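Local structure of envelope glycoprotein (Thogoto virus, 5XEA) at residues Trp50-Cys54 with Leu122-Ala127; Cys89-Ile94 with Trp140-Val144; Ser322-Lys326 with Phe344-Asp348. The protein probably attaches the virus to its host-cell receptor and later drives fusion of the viral and cellular membranes. One frame throughout, in Å; residues are numbered along the deposited sequence.

Contact 1: Trp50-Cys54 with Leu122-Ala127; sequences WVAYC and LVRRDA
Trp50, on strand 40-56 of the antiparallel sheet at one end of this elongated gp64-family (class III) fusion protein, lays its indole against the loop that leads into strand 133-156. The segments run nearly parallel, their end-to-end directions 8° apart, and they meet chiefly through this ring. At its edge, NE1 donates to Arg125 O over 2.8 Å. The oxygen lies in the indole plane, but the nitrogen stands well above the plane of the carbonyl group. One face receives Arg124, whose CG sits 4.1 Å from the centroid of the six-membered ring in a CH-pi contact. With CG anti to the backbone N (chi1 171°) and the chain extended from there to NE, Arg124 slants across the benzo side until NE is 3.9 Å from Trp50 CH2; the guanidinium and ring planes are 56° apart. Arg124 NH1 donates to Met437 O, and Tyr439 of the second subunit meets Trp50 edge-to-face, so this small cluster also lies at a subunit interface. Farther along, the Asp126 side chain meets the strand through CB, 3.8 Å from Ala52 CB. Its OD1 turns instead to Asn442 and Thr440, linking the loop to the segment that follows helix 421-437. Cys54, bound to Cys66 by a disulfide, ends the row: its SG rests 3.8 Å from Asp126 O.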
ATOM      1  N   TRP B  50      20.886  20.426 -30.127  1.00 32.11           N
ATOM      2  CA  TRP B  50      20.987  19.639 -31.359  1.00 33.99           C
ATOM      3  C   TRP B  50      21.854  20.421 -32.330  1.00 34.07           C
ATOM      4  O   TRP B  50      21.525  21.560 -32.667  1.00 33.15           O
ATOM      5  CB  TRP B  50      19.619  19.368 -31.992  1.00 29.89           C
ATOM      6  CG  TRP B  50      19.662  18.687 -33.342  1.00 33.43           C
ATOM      7  CD1 TRP B  50      19.410  19.261 -34.560  1.00 34.37           C
ATOM      8  CD2 TRP B  50      19.985  17.311 -33.611  1.00 37.07           C
ATOM      9  NE1 TRP B  50      19.553  18.328 -35.564  1.00 39.02           N
ATOM     10  CE2 TRP B  50      19.904  17.126 -35.009  1.00 33.70           C
ATOM     11  CE3 TRP B  50      20.329  16.219 -32.806  1.00 36.11           C
ATOM     12  CZ2 TRP B  50      20.147  15.887 -35.623  1.00 36.69           C
ATOM     13  CZ3 TRP B  50      20.583  14.987 -33.417  1.00 34.49           C
ATOM     14  CH2 TRP B  50      20.488  14.836 -34.821  1.00 34.77           C
ATOM     15  N   VAL B  51      22.962  19.821 -32.760  1.00 39.56           N
ATOM     16  CA  VAL B  51      23.889  20.455 -33.695  1.00 35.44           C
ATOM     17  C   VAL B  51      24.076  19.529 -34.895  1.00 33.31           C
ATOM     18  O   VAL B  51      24.587  18.411 -34.743  1.00 35.74           O
ATOM     19  CB  VAL B  51      25.243  20.776 -33.034  1.00 34.95           C
ATOM     20  CG1 VAL B  51      26.177  21.470 -34.023  1.00 36.97           C
ATOM     21  CG2 VAL B  51      25.037  21.653 -31.786  1.00 44.40           C
ATOM     22  N   ALA B  52      23.655  19.984 -36.075  1.00 32.61           N
ATOM     23  CA  ALA B  52      23.830  19.245 -37.330  1.00 33.07           C
ATOM     24  C   ALA B  52      24.666  20.082 -38.296  1.00 36.28           C
ATOM     25  O   ALA B  52      24.190  21.088 -38.836  1.00 38.32           O
ATOM     26  CB  ALA B  52      22.483  18.878 -37.961  1.00 35.32           C
ATOM     27  N   TYR B  53      25.894  19.648 -38.532  1.00 39.56           N
ATOM     28  CA  TYR B  53      26.812  20.285 -39.471  1.00 34.57           C
ATOM     29  C   TYR B  53      26.980  19.357 -40.673  1.00 39.76           C
ATOM     30  O   TYR B  53      27.537  18.264 -40.548  1.00 38.68           O
ATOM     31  CB  TYR B  53      28.144  20.553 -38.782  1.00 38.69           C
ATOM     32  CG  TYR B  53      29.177  21.267 -39.630  1.00 37.84           C
ATOM     33  CD1 TYR B  53      29.005  22.596 -39.995  1.00 39.99           C
ATOM     34  CD2 TYR B  53      30.341  20.617 -40.043  1.00 39.11           C
ATOM     35  CE1 TYR B  53      29.967  23.265 -40.759  1.00 43.08           C
ATOM     36  CE2 TYR B  53      31.308  21.280 -40.811  1.00 39.81           C
ATOM     37  CZ  TYR B  53      31.114  22.603 -41.156  1.00 41.22           C
ATOM     38  OH  TYR B  53      32.059  23.270 -41.906  1.00 42.87           O
ATOM     39  N   CYS B  54      26.505  19.781 -41.829  1.00 32.45           N
ATOM     40  CA  CYS B  54      26.453  18.910 -42.991  1.00 35.88           C
ATOM     41  C   CYS B  54      27.267  19.520 -44.118  1.00 38.12           C
ATOM     42  O   CYS B  54      27.516  20.724 -44.130  1.00 36.13           O
ATOM     43  CB  CYS B  54      25.009  18.704 -43.436  1.00 33.04           C
ATOM     44  SG  CYS B  54      23.948  18.065 -42.103  1.00 47.02           S
ATOM     45  N   LEU B 122      13.534  21.711 -28.504  1.00 38.05           N
ATOM     46  CA  LEU B 122      14.306  21.825 -29.732  1.00 42.14           C
ATOM     47  C   LEU B 122      13.537  21.190 -30.882  1.00 37.75           C
ATOM     48  O   LEU B 122      12.607  20.422 -30.675  1.00 34.11           O
ATOM     49  CB  LEU B 122      15.684  21.170 -29.579  1.00 39.09           C
ATOM     50  CG  LEU B 122      15.854  19.679 -29.265  1.00 34.09           C
ATOM     51  CD1 LEU B 122      15.656  18.757 -30.462  1.00 35.75           C
ATOM     52  CD2 LEU B 122      17.254  19.476 -28.668  1.00 35.56           C
ATOM     53  N   VAL B 123      13.921  21.556 -32.100  1.00 32.49           N
ATOM     54  CA  VAL B 123      13.447  20.937 -33.331  1.00 36.84           C
ATOM     55  C   VAL B 123      14.622  20.163 -33.899  1.00 36.93           C
ATOM     56  O   VAL B 123      15.742  20.678 -33.932  1.00 37.82           O
ATOM     57  CB  VAL B 123      12.952  21.985 -34.347  1.00 45.09           C
ATOM     58  CG1 VAL B 123      12.413  21.302 -35.606  1.00 41.42           C
ATOM     59  CG2 VAL B 123      11.875  22.865 -33.740  1.00 45.32           C
ATOM     60  N   ARG B 124      14.390  18.924 -34.311  1.00 34.84           N
ATOM     61  CA  ARG B 124      15.462  18.111 -34.873  1.00 36.27           C
ATOM     62  C   ARG B 124      15.493  18.324 -36.382  1.00 37.47           C
ATOM     63  O   ARG B 124      14.564  17.925 -37.080  1.00 37.99           O
ATOM     64  CB  ARG B 124      15.275  16.637 -34.551  1.00 35.35           C
ATOM     65  CG  ARG B 124      16.278  15.775 -35.326  1.00 39.94           C
ATOM     66  CD  ARG B 124      16.024  14.315 -35.079  1.00 38.76           C
ATOM     67  NE  ARG B 124      16.955  13.489 -35.820  1.00 39.52           N
ATOM     68  CZ  ARG B 124      16.960  12.164 -35.771  1.00 48.48           C
ATOM     69  NH1 ARG B 124      16.086  11.527 -34.999  1.00 51.13           N
ATOM     70  NH2 ARG B 124      17.835  11.478 -36.487  1.00 49.56           N
ATOM     71  N   ARG B 125      16.553  18.950 -36.885  1.00 35.84           N
ATOM     72  CA  ARG B 125      16.663  19.237 -38.316  1.00 39.65           C
ATOM     73  C   ARG B 125      18.099  19.000 -38.767  1.00 40.17           C
ATOM     74  O   ARG B 125      19.041  19.410 -38.078  1.00 36.28           O
ATOM     75  CB  ARG B 125      16.235  20.684 -38.616  1.00 37.38           C
ATOM     76  CG  ARG B 125      16.172  21.046 -40.096  1.00 56.60           C
ATOM     77  CD  ARG B 125      15.443  22.380 -40.309  1.00 56.83           C
ATOM     78  NE  ARG B 125      15.468  22.794 -41.713  1.00 56.25           N
ATOM     79  CZ  ARG B 125      14.513  22.516 -42.595  1.00 54.47           C
ATOM     80  NH1 ARG B 125      13.444  21.820 -42.222  1.00 55.25           N
ATOM     81  NH2 ARG B 125      14.619  22.935 -43.850  1.00 51.42           N
ATOM     82  N   ASP B 126      18.276  18.326 -39.905  1.00 40.20           N
ATOM     83  CA  ASP B 126      19.620  18.143 -40.468  1.00 43.27           C
ATOM     84  C   ASP B 126      19.619  18.349 -41.985  1.00 43.39           C
ATOM     85  O   ASP B 126      20.196  17.571 -42.750  1.00 41.42           O
ATOM     86  CB  ASP B 126      20.206  16.781 -40.093  1.00 45.32           C
ATOM     87  CG  ASP B 126      19.351  15.612 -40.548  1.00 56.56           C
ATOM     88  OD1 ASP B 126      18.393  15.813 -41.331  1.00 60.78           O
ATOM     89  OD2 ASP B 126      19.663  14.477 -40.118  1.00 66.92           O
ATOM     90  N   ALA B 127      18.996  19.436 -42.424  1.00 45.60           N
ATOM     91  CA  ALA B 127      18.939  19.751 -43.847  1.00 43.01           C
ATOM     92  C   ALA B 127      20.337  19.968 -44.425  1.00 35.76           C
ATOM     93  O   ALA B 127      21.267  20.400 -43.730  1.00 37.81           O
ATOM     94  CB  ALA B 127      18.074  20.988 -44.074  1.00 40.59           C
TER
HETATM   95  O   HOH W   1      22.037  20.845 -41.231  1.00 40.42           O

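Contact 2: Cys89-Ile94 with Trp140-Val144; sequences CSYGDI and WRCGV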
ATOM      1  N   CYS B  89      14.976  29.088 -17.888  1.00 45.51           N
ATOM      2  CA  CYS B  89      16.210  28.448 -18.311  1.00 46.25           C
ATOM      3  C   CYS B  89      16.840  29.256 -19.441  1.00 51.54           C
ATOM      4  O   CYS B  89      16.182  30.058 -20.110  1.00 55.87           O
ATOM      5  CB  CYS B  89      15.963  26.989 -18.755  1.00 43.05           C
ATOM      6  SG  CYS B  89      14.851  26.705 -20.212  1.00 79.48           S
ATOM      7  N   SER B  90      18.128  29.035 -19.655  1.00 47.46           N
ATOM      8  CA  SER B  90      18.846  29.708 -20.725  1.00 44.82           C
ATOM      9  C   SER B  90      19.273  28.712 -21.798  1.00 44.67           C
ATOM     10  O   SER B  90      19.340  27.503 -21.567  1.00 46.12           O
ATOM     11  CB  SER B  90      20.072  30.451 -20.185  1.00 44.63           C
ATOM     12  OG  SER B  90      21.005  29.547 -19.633  1.00 51.33           O
ATOM     13  N   TYR B  91      19.593  29.245 -22.975  1.00 48.98           N
ATOM     14  CA  TYR B  91      20.030  28.418 -24.087  1.00 45.73           C
ATOM     15  C   TYR B  91      20.803  29.292 -25.076  1.00 43.58           C
ATOM     16  O   TYR B  91      20.817  30.523 -24.968  1.00 42.91           O
ATOM     17  CB  TYR B  91      18.836  27.712 -24.735  1.00 41.30           C
ATOM     18  CG  TYR B  91      17.751  28.631 -25.271  1.00 44.66           C
ATOM     19  CD1 TYR B  91      17.793  29.086 -26.589  1.00 44.65           C
ATOM     20  CD2 TYR B  91      16.672  29.028 -24.473  1.00 53.49           C
ATOM     21  CE1 TYR B  91      16.801  29.914 -27.098  1.00 45.71           C
ATOM     22  CE2 TYR B  91      15.666  29.863 -24.981  1.00 49.31           C
ATOM     23  CZ  TYR B  91      15.740  30.299 -26.299  1.00 56.68           C
ATOM     24  OH  TYR B  91      14.771  31.126 -26.836  1.00 57.59           O
ATOM     25  N   GLY B  92      21.452  28.633 -26.046  1.00 38.01           N
ATOM     26  CA  GLY B  92      22.329  29.313 -26.983  1.00 41.81           C
ATOM     27  C   GLY B  92      21.606  29.821 -28.215  1.00 46.99           C
ATOM     28  O   GLY B  92      20.383  29.751 -28.335  1.00 45.70           O
ATOM     29  N   ASP B  93      22.393  30.361 -29.150  1.00 37.79           N
ATOM     30  CA  ASP B  93      21.836  30.802 -30.423  1.00 43.44           C
ATOM     31  C   ASP B  93      21.360  29.609 -31.239  1.00 43.73           C
ATOM     32  O   ASP B  93      21.945  28.526 -31.193  1.00 41.84           O
ATOM     33  CB  ASP B  93      22.875  31.593 -31.227  1.00 51.32           C
ATOM     34  CG  ASP B  93      23.217  32.932 -30.584  1.00 63.94           C
ATOM     35  OD1 ASP B  93      22.288  33.606 -30.079  1.00 63.90           O
ATOM     36  OD2 ASP B  93      24.414  33.303 -30.577  1.00 68.72           O
ATOM     37  N   ILE B  94      20.287  29.817 -31.998  1.00 45.37           N
ATOM     38  CA  ILE B  94      19.746  28.783 -32.865  1.00 42.61           C
ATOM     39  C   ILE B  94      20.069  29.142 -34.310  1.00 42.06           C
ATOM     40  O   ILE B  94      20.201  30.316 -34.672  1.00 46.13           O
ATOM     41  CB  ILE B  94      18.227  28.563 -32.670  1.00 46.21           C
ATOM     42  CG1 ILE B  94      17.409  29.364 -33.673  1.00 56.50           C
ATOM     43  CG2 ILE B  94      17.784  28.842 -31.187  1.00 43.75           C
ATOM     44  CD1 ILE B  94      16.389  28.520 -34.411  1.00 62.55           C
ATOM     45  N   TRP B 140      17.964  24.262 -29.376  1.00 32.90           N
ATOM     46  CA  TRP B 140      18.211  24.032 -27.962  1.00 32.82           C
ATOM     47  C   TRP B 140      16.947  23.549 -27.276  1.00 33.79           C
ATOM     48  O   TRP B 140      15.835  23.879 -27.690  1.00 36.28           O
ATOM     49  CB  TRP B 140      18.710  25.322 -27.266  1.00 33.77           C
ATOM     50  CG  TRP B 140      20.060  25.738 -27.733  1.00 34.13           C
ATOM     51  CD1 TRP B 140      20.360  26.410 -28.891  1.00 34.51           C
ATOM     52  CD2 TRP B 140      21.306  25.470 -27.087  1.00 39.94           C
ATOM     53  NE1 TRP B 140      21.715  26.597 -28.988  1.00 36.44           N
ATOM     54  CE2 TRP B 140      22.326  26.015 -27.909  1.00 39.60           C
ATOM     55  CE3 TRP B 140      21.667  24.829 -25.889  1.00 33.95           C
ATOM     56  CZ2 TRP B 140      23.678  25.942 -27.570  1.00 36.93           C
ATOM     57  CZ3 TRP B 140      23.003  24.748 -25.554  1.00 34.22           C
ATOM     58  CH2 TRP B 140      24.001  25.313 -26.395  1.00 36.05           C
ATOM     59  N   ARG B 141      17.134  22.786 -26.199  1.00 32.06           N
ATOM     60  CA  ARG B 141      16.072  22.529 -25.234  1.00 31.90           C
ATOM     61  C   ARG B 141      16.607  22.856 -23.848  1.00 35.23           C
ATOM     62  O   ARG B 141      17.801  22.698 -23.570  1.00 35.40           O
ATOM     63  CB  ARG B 141      15.560  21.080 -25.263  1.00 31.39           C
ATOM     64  CG  ARG B 141      16.547  20.057 -24.693  1.00 35.01           C
ATOM     65  CD  ARG B 141      16.211  18.632 -25.135  1.00 32.23           C
ATOM     66  NE  ARG B 141      14.820  18.306 -24.799  1.00 36.07           N
ATOM     67  CZ  ARG B 141      14.444  17.564 -23.760  1.00 40.13           C
ATOM     68  NH1 ARG B 141      15.345  17.052 -22.935  1.00 31.49           N
ATOM     69  NH2 ARG B 141      13.158  17.330 -23.543  1.00 30.98           N
ATOM     70  N   CYS B 142      15.715  23.323 -22.986  1.00 34.60           N
ATOM     71  CA  CYS B 142      16.088  23.515 -21.591  1.00 36.77           C
ATOM     72  C   CYS B 142      14.825  23.536 -20.749  1.00 39.12           C
ATOM     73  O   CYS B 142      13.720  23.754 -21.255  1.00 37.04           O
ATOM     74  CB  CYS B 142      16.907  24.795 -21.400  1.00 38.83           C
ATOM     75  SG  CYS B 142      16.025  26.301 -21.859  1.00 50.78           S
ATOM     76  N   GLY B 143      14.999  23.304 -19.460  1.00 35.76           N
ATOM     77  CA  GLY B 143      13.861  23.296 -18.561  1.00 35.46           C
ATOM     78  C   GLY B 143      14.345  23.257 -17.131  1.00 38.04           C
ATOM     79  O   GLY B 143      15.493  22.887 -16.853  1.00 37.35           O
ATOM     80  N   VAL B 144      13.455  23.644 -16.219  1.00 35.90           N
ATOM     81  CA  VAL B 144      13.814  23.720 -14.806  1.00 38.31           C
ATOM     82  C   VAL B 144      12.577  23.407 -13.978  1.00 44.03           C
ATOM     83  O   VAL B 144      11.451  23.747 -14.362  1.00 48.29           O
ATOM     84  CB  VAL B 144      14.406  25.096 -14.443  1.00 36.60           C
ATOM     85  CG1 VAL B 144      13.371  26.204 -14.654  1.00 44.47           C
ATOM     86  CG2 VAL B 144      14.930  25.114 -12.993  1.00 39.96           C
TER
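Trp140 NE1 donates to Asp93 O over 2.9 Å, fastening the loop after strand 89-91 to strand 133-156 of the large antiparallel sheet. The bond bends to 144° at the hydrogen; the acceptor lies close to the indole plane, whereas the nitrogen stands above the carbonyl plane of Asp93. The two strands run antiparallel, at 165°, yet strand 89-91 pairs through its backbone with strand 115-117, making a small two-stranded sheet stacked on the larger one and joined to it by side chains and a disulfide.

Trp140 lies beneath the backbone of Gly92. The amide N of Gly92 sits 3.2 Å above the centre of the ring system, and its CA makes a CH-pi contact, 3.6 Å from the centroid of the five-membered ring. Lacking a side chain, Gly92 can lie this close to the indole. Next to it, Tyr91 CB packs at 3.5 Å on Trp140 CB, and the two side chains cross obliquely. The end of the Tyr91 side chain leads away from segment 140-144, toward Lys120, with which the ring forms a cation-pi pair, and His115. The Asp93 carboxylate points away from segment 140-144, to a salt bridge with Lys114 and a hydrogen bond with His115.

At the other end the covalent link takes over. Cys89 and Cys142 both place SG between their own backbone N and carbonyl carbon, and the right-handed disulfide twists by a chi3 of 61°. Trp83 of helix 77-86 packs against Cys89. On its flank the bridge touches tyrosine, Cys142 SG approaching Tyr91 CD2 obliquely at 3.8 Å.

Contact 3: Ser322-Lys326 with Phe344-Asp348; sequences SSIAK and FISED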
ATOM      1  N   SER B 322     -27.936 -13.167  47.726  1.00 39.96           N
ATOM      2  CA  SER B 322     -29.159 -13.795  48.211  1.00 47.45           C
ATOM      3  C   SER B 322     -28.951 -14.438  49.584  1.00 52.16           C
ATOM      4  O   SER B 322     -29.847 -14.423  50.435  1.00 47.56           O
ATOM      5  CB  SER B 322     -29.607 -14.828  47.179  1.00 46.62           C
ATOM      6  OG  SER B 322     -30.920 -15.272  47.388  1.00 65.70           O
ATOM      7  N   SER B 323     -27.774 -15.013  49.806  1.00 43.29           N
ATOM      8  CA  SER B 323     -27.474 -15.664  51.065  1.00 47.78           C
ATOM      9  C   SER B 323     -27.171 -14.647  52.162  1.00 44.41           C
ATOM     10  O   SER B 323     -27.616 -14.815  53.302  1.00 49.63           O
ATOM     11  CB  SER B 323     -26.330 -16.653  50.855  1.00 44.36           C
ATOM     12  OG  SER B 323     -25.634 -16.876  52.053  1.00 58.35           O
ATOM     13  N   ILE B 324     -26.457 -13.564  51.846  1.00 41.12           N
ATOM     14  CA  ILE B 324     -26.157 -12.565  52.873  1.00 48.63           C
ATOM     15  C   ILE B 324     -27.391 -11.741  53.196  1.00 41.26           C
ATOM     16  O   ILE B 324     -27.609 -11.357  54.349  1.00 43.95           O
ATOM     17  CB  ILE B 324     -25.003 -11.643  52.439  1.00 60.31           C
ATOM     18  CG1 ILE B 324     -23.835 -12.452  51.921  1.00 65.37           C
ATOM     19  CG2 ILE B 324     -24.556 -10.757  53.621  1.00 56.88           C
ATOM     20  CD1 ILE B 324     -22.929 -11.629  51.101  1.00 67.32           C
ATOM     21  N   ALA B 325     -28.193 -11.418  52.176  1.00 37.86           N
ATOM     22  CA  ALA B 325     -29.343 -10.539  52.353  1.00 42.18           C
ATOM     23  C   ALA B 325     -30.422 -11.153  53.247  1.00 47.42           C
ATOM     24  O   ALA B 325     -31.200 -10.406  53.852  1.00 51.15           O
ATOM     25  CB  ALA B 325     -29.947 -10.163  50.985  1.00 33.68           C
ATOM     26  N   LYS B 326     -30.499 -12.483  53.340  1.00 48.82           N
ATOM     27  CA  LYS B 326     -31.436 -13.088  54.281  1.00 51.81           C
ATOM     28  C   LYS B 326     -31.062 -12.744  55.716  1.00 50.14           C
ATOM     29  O   LYS B 326     -31.943 -12.570  56.566  1.00 58.86           O
ATOM     30  CB  LYS B 326     -31.486 -14.604  54.086  1.00 51.35           C
ATOM     31  CG  LYS B 326     -32.150 -15.030  52.802  1.00 51.14           C
ATOM     32  CD  LYS B 326     -32.104 -16.530  52.631  1.00 57.85           C
ATOM     33  CE  LYS B 326     -32.685 -16.953  51.288  1.00 58.54           C
ATOM     34  NZ  LYS B 326     -31.825 -16.496  50.154  1.00 64.55           N
ATOM     35  N   PHE B 344     -37.083 -12.225  52.417  1.00 45.04           N
ATOM     36  CA  PHE B 344     -37.121 -13.293  51.434  1.00 48.49           C
ATOM     37  C   PHE B 344     -38.314 -14.194  51.690  1.00 52.02           C
ATOM     38  O   PHE B 344     -38.608 -14.549  52.836  1.00 49.60           O
ATOM     39  CB  PHE B 344     -35.817 -14.080  51.447  1.00 48.86           C
ATOM     40  CG  PHE B 344     -34.746 -13.421  50.655  1.00 48.85           C
ATOM     41  CD1 PHE B 344     -34.468 -13.832  49.358  1.00 50.81           C
ATOM     42  CD2 PHE B 344     -34.070 -12.331  51.178  1.00 43.75           C
ATOM     43  CE1 PHE B 344     -33.498 -13.200  48.620  1.00 47.43           C
ATOM     44  CE2 PHE B 344     -33.096 -11.692  50.434  1.00 48.47           C
ATOM     45  CZ  PHE B 344     -32.812 -12.129  49.151  1.00 43.04           C
ATOM     46  N   ILE B 345     -39.031 -14.512  50.619  1.00 45.81           N
ATOM     47  CA  ILE B 345     -40.134 -15.459  50.687  1.00 48.29           C
ATOM     48  C   ILE B 345     -39.794 -16.775  50.019  1.00 54.43           C
ATOM     49  O   ILE B 345     -40.572 -17.737  50.142  1.00 58.61           O
ATOM     50  CB  ILE B 345     -41.423 -14.867  50.084  1.00 51.61           C
ATOM     51  CG1 ILE B 345     -41.257 -14.670  48.582  1.00 59.86           C
ATOM     52  CG2 ILE B 345     -41.774 -13.555  50.787  1.00 54.03           C
ATOM     53  CD1 ILE B 345     -42.480 -14.134  47.909  1.00 62.98           C
ATOM     54  N   SER B 346     -38.668 -16.847  49.320  1.00 57.29           N
ATOM     55  CA  SER B 346     -38.106 -18.096  48.824  1.00 62.97           C
ATOM     56  C   SER B 346     -36.590 -17.920  48.744  1.00 57.20           C
ATOM     57  O   SER B 346     -36.032 -16.982  49.327  1.00 49.07           O
ATOM     58  CB  SER B 346     -38.737 -18.473  47.477  1.00 55.57           C
ATOM     59  OG  SER B 346     -38.253 -17.620  46.464  1.00 58.46           O
ATOM     60  N   GLU B 347     -35.921 -18.826  48.024  1.00 58.06           N
ATOM     61  CA  GLU B 347     -34.472 -18.723  47.867  1.00 56.32           C
ATOM     62  C   GLU B 347     -34.093 -17.422  47.188  1.00 50.60           C
ATOM     63  O   GLU B 347     -33.243 -16.672  47.682  1.00 48.85           O
ATOM     64  CB  GLU B 347     -33.941 -19.912  47.069  1.00 66.31           C
ATOM     65  CG  GLU B 347     -33.632 -21.108  47.933  1.00 87.36           C
ATOM     66  CD  GLU B 347     -32.602 -20.779  48.998  1.00105.56           C
ATOM     67  OE1 GLU B 347     -31.408 -20.647  48.650  1.00110.25           O
ATOM     68  OE2 GLU B 347     -32.990 -20.628  50.178  1.00116.03           O
ATOM     69  N   ASP B 348     -34.727 -17.134  46.054  1.00 51.24           N
ATOM     70  CA  ASP B 348     -34.373 -15.982  45.241  1.00 64.18           C
ATOM     71  C   ASP B 348     -35.348 -14.821  45.366  1.00 54.85           C
ATOM     72  O   ASP B 348     -34.970 -13.688  45.052  1.00 53.66           O
ATOM     73  CB  ASP B 348     -34.278 -16.386  43.760  1.00 77.59           C
ATOM     74  CG  ASP B 348     -33.428 -17.637  43.535  1.00 91.32           C
ATOM     75  OD1 ASP B 348     -32.338 -17.743  44.134  1.00 99.90           O
ATOM     76  OD2 ASP B 348     -33.857 -18.509  42.745  1.00 93.15           O
TER
HETATM   77  O   HOH W   2     -29.892 -18.141  49.747  1.00 61.03           O
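Lys326, near the C-terminal end of the long helix 282-327, stretches its side chain over one face of Phe344 and delivers its ammonium group to the loop between strands 341-344 and 350-354. The chain leaves the backbone with CG anti to the carbonyl carbon, stays extended through CD and CE, and then bends at the last torsion (chi4 67°). That shape makes two contacts with the same ring face: CG lies 4.0 Å from the Phe344 centroid as a CH-pi partner, and NZ comes back over the ring at 4.2 Å as a cation-pi partner. Lysine and phenylalanine cross at about a right angle. Ser322 O stands over the rim of that face, while Ala325 CB presses obliquely on Phe344 CE2 at 3.5 Å, and Ile332 of the following helix also packs on the ring.

Above the ring, NZ is gripped from several directions. It donates to Ser322 O at 2.9 Å, one helical turn back and from well above that carbonyl plane, and to Glu347 O, also at 2.9 Å, here within the carbonyl plane and on a lone pair. A water accepts a third bond from Lys326 NZ. OE1 of Glu347 accepts a hydrogen bond from the same water, while OE2 remains 4.3 Å from Lys326 NZ, too far for a salt bridge. The carboxylate is paired instead with Arg334 of the third subunit, which also binds Asp348. Two backbone oxygens, a water, an aromatic face and a nearby carboxylate thus surround the lysine nitrogen, and together they would probably all favour a charged ammonium here.

In the fold
Along the chain, strand 40-56 supplies the first half of contact 1, and segment 89-94 then opens contact 2. Residues 122-127 close contact 1 across 67 intervening residues, and residues 140-144 close contact 2 across 45, so the two loops cross. They reach neighbouring strands of one sheet, 40-56 and 133-156, and touch where Leu122 packs on Trp140 and Arg141; their centres are 15 Å apart. Contact 3 follows in series, closing a short 17-residue loop that returns from helix 282-327 through helix 331-335 and strand 341-344. It lies beyond the chain's centre, about 94 Å from contact 1 between nearest atoms.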